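Local atomic coordinates of geranyltranstransferase (Thermotoga maritima, PDB entry 2FTZ), a protein that probably catalyses the condensation of geranyl diphosphate with isopentenyl diphosphate to give farnesyl diphosphate, as a member of the polyprenyl synthetase family. Residues A[71-74]-A[75-79]. Sequence-based numbering, arbitrary orientation. Where two conformers were deposited one is given.
Sequences VAVA and VELFH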
loop_
_atom_site.group_PDB
_atom_site.type_symbol
_atom_site.label_atom_id
_atom_site.label_comp_id
_atom_site.label_asym_id
_atom_site.label_seq_id
_atom_site.Cartn_x
_atom_site.Cartn_y
_atom_site.Cartn_z
ATOM N N VAL A 71 -11.135 3.753 -12.008
ATOM C CA VAL A 71 -11.140 4.552 -10.802
ATOM C C VAL A 71 -12.093 3.991 -9.727
ATOM O O VAL A 71 -11.713 3.873 -8.567
ATOM C CB VAL A 71 -11.504 5.994 -11.076
ATOM C CG1 VAL A 71 -11.647 6.774 -9.770
ATOM C CG2 VAL A 71 -10.457 6.641 -12.002
ATOM N N ALA A 72 -13.313 3.686 -10.131
ATOM C CA ALA A 72 -14.369 3.252 -9.203
ATOM C C ALA A 72 -13.910 1.955 -8.507
ATOM O O ALA A 72 -14.050 1.816 -7.298
ATOM C CB ALA A 72 -15.690 3.021 -9.960
ATOM N N VAL A 73 -13.377 1.013 -9.290
ATOM C CA VAL A 73 -12.904 -0.263 -8.743
ATOM C C VAL A 73 -11.697 -0.064 -7.837
ATOM O O VAL A 73 -11.608 -0.677 -6.780
ATOM C CB VAL A 73 -12.563 -1.262 -9.842
ATOM C CG1 VAL A 73 -11.863 -2.484 -9.253
ATOM C CG2 VAL A 73 -13.865 -1.692 -10.558
ATOM N N ALA A 74 -10.766 0.795 -8.237
ATOM C CA ALA A 74 -9.638 1.151 -7.364
ATOM C C ALA A 74 -10.068 1.652 -5.990
ATOM O O ALA A 74 -9.557 1.206 -4.942
ATOM C CB ALA A 74 -8.753 2.185 -8.024
ATOM N N VAL A 75 -11.013 2.582 -5.976
ATOM C CA VAL A 75 -11.498 3.133 -4.719
ATOM C C VAL A 75 -12.142 2.050 -3.829
ATOM O O VAL A 75 -11.897 2.017 -2.616
ATOM C CB VAL A 75 -12.411 4.345 -4.961
ATOM C CG1 VAL A 75 -13.216 4.639 -3.738
ATOM C CG2 VAL A 75 -11.536 5.583 -5.358
ATOM N N GLU A 76 -12.901 1.151 -4.434
ATOM C CA GLU A 76 -13.552 0.124 -3.659
ATOM C C GLU A 76 -12.557 -0.908 -3.091
ATOM O O GLU A 76 -12.723 -1.393 -1.978
ATOM C CB GLU A 76 -14.600 -0.566 -4.502
ATOM C CG GLU A 76 -15.553 -1.468 -3.693
ATOM C CD GLU A 76 -16.412 -0.773 -2.609
ATOM O OE1 GLU A 76 -16.435 0.478 -2.395
ATOM O OE2 GLU A 76 -16.998 -1.538 -1.840
ATOM N N LEU A 77 -11.537 -1.239 -3.861
ATOM C CA LEU A 77 -10.494 -2.201 -3.422
ATOM C C LEU A 77 -9.738 -1.577 -2.261
ATOM O O LEU A 77 -9.457 -2.216 -1.263
ATOM C CB LEU A 77 -9.549 -2.532 -4.596
ATOM C CG LEU A 77 -10.041 -3.418 -5.745
ATOM C CD1 LEU A 77 -8.969 -3.557 -6.851
ATOM C CD2 LEU A 77 -10.479 -4.767 -5.226
ATOM N N PHE A 78 -9.439 -0.300 -2.393
ATOM C CA PHE A 78 -8.743 0.434 -1.325
ATOM C C PHE A 78 -9.563 0.490 -0.050
ATOM O O PHE A 78 -9.065 0.191 1.055
ATOM C CB PHE A 78 -8.381 1.844 -1.771
ATOM C CG PHE A 78 -7.353 2.495 -0.870
ATOM C CD1 PHE A 78 -7.741 3.205 0.232
ATOM C CD2 PHE A 78 -5.996 2.352 -1.122
ATOM C CE1 PHE A 78 -6.776 3.778 1.084
ATOM C CE2 PHE A 78 -5.041 2.954 -0.280
ATOM C CZ PHE A 78 -5.427 3.644 0.787
ATOM N N HIS A 79 -10.828 0.868 -0.193
ATOM C CA HIS A 79 -11.777 0.844 0.900
ATOM C C HIS A 79 -11.811 -0.513 1.594
ATOM O O HIS A 79 -11.734 -0.566 2.843
ATOM C CB HIS A 79 -13.166 1.230 0.361
ATOM C CG HIS A 79 -14.243 1.216 1.376
ATOM N ND1 HIS A 79 -14.173 1.952 2.543
ATOM C CD2 HIS A 79 -15.424 0.561 1.402
ATOM C CE1 HIS A 79 -15.264 1.725 3.243
ATOM N NE2 HIS A 79 -16.028 0.883 2.581
#
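Val73 and Leu77, one turn apart on helix 69-87, run alongside each other from the same flank of the helix, CG1 of Val73 meeting CD1 of Leu77 at 3.9 Å. The valine turns CG1 anti to its own N (chi1 171°), which swings that methyl up the helix toward the leucine. CG of Leu77 rests 3.3 Å from Val73 O, which also accepts the N-H of Leu77 at 3.0 Å, nearly head-on. Three more alpha-helical i to i+4 bonds join the turns: Val75 N to Val71 O, Phe78 N to Ala74 O, and the longer Glu76 N to Ala72 O (3.2 Å). Glu76 is buried too, but bends at chi2 (61°), carrying its carboxylate away to a salt bridge with Arg48. Against this close-packed turn, the looser side is at partly exposed His79, whose side chain makes no contact with 71-74 and hydrogen-bonds through NE2 to an unidentified ligand. Other helices surround the segment: 19-26 over Val73 and Leu77, 109-127 against Ala74, Leu77 and Phe78, 177-189 beside Val71 and Val75, and 49-61 along Ala72 and Glu76. In this all-helical polyprenyl synthetase fold, the Phe78 ring meets Phe120 and Phe121 of the second subunit, bringing helix 69-87 to the dimer interface.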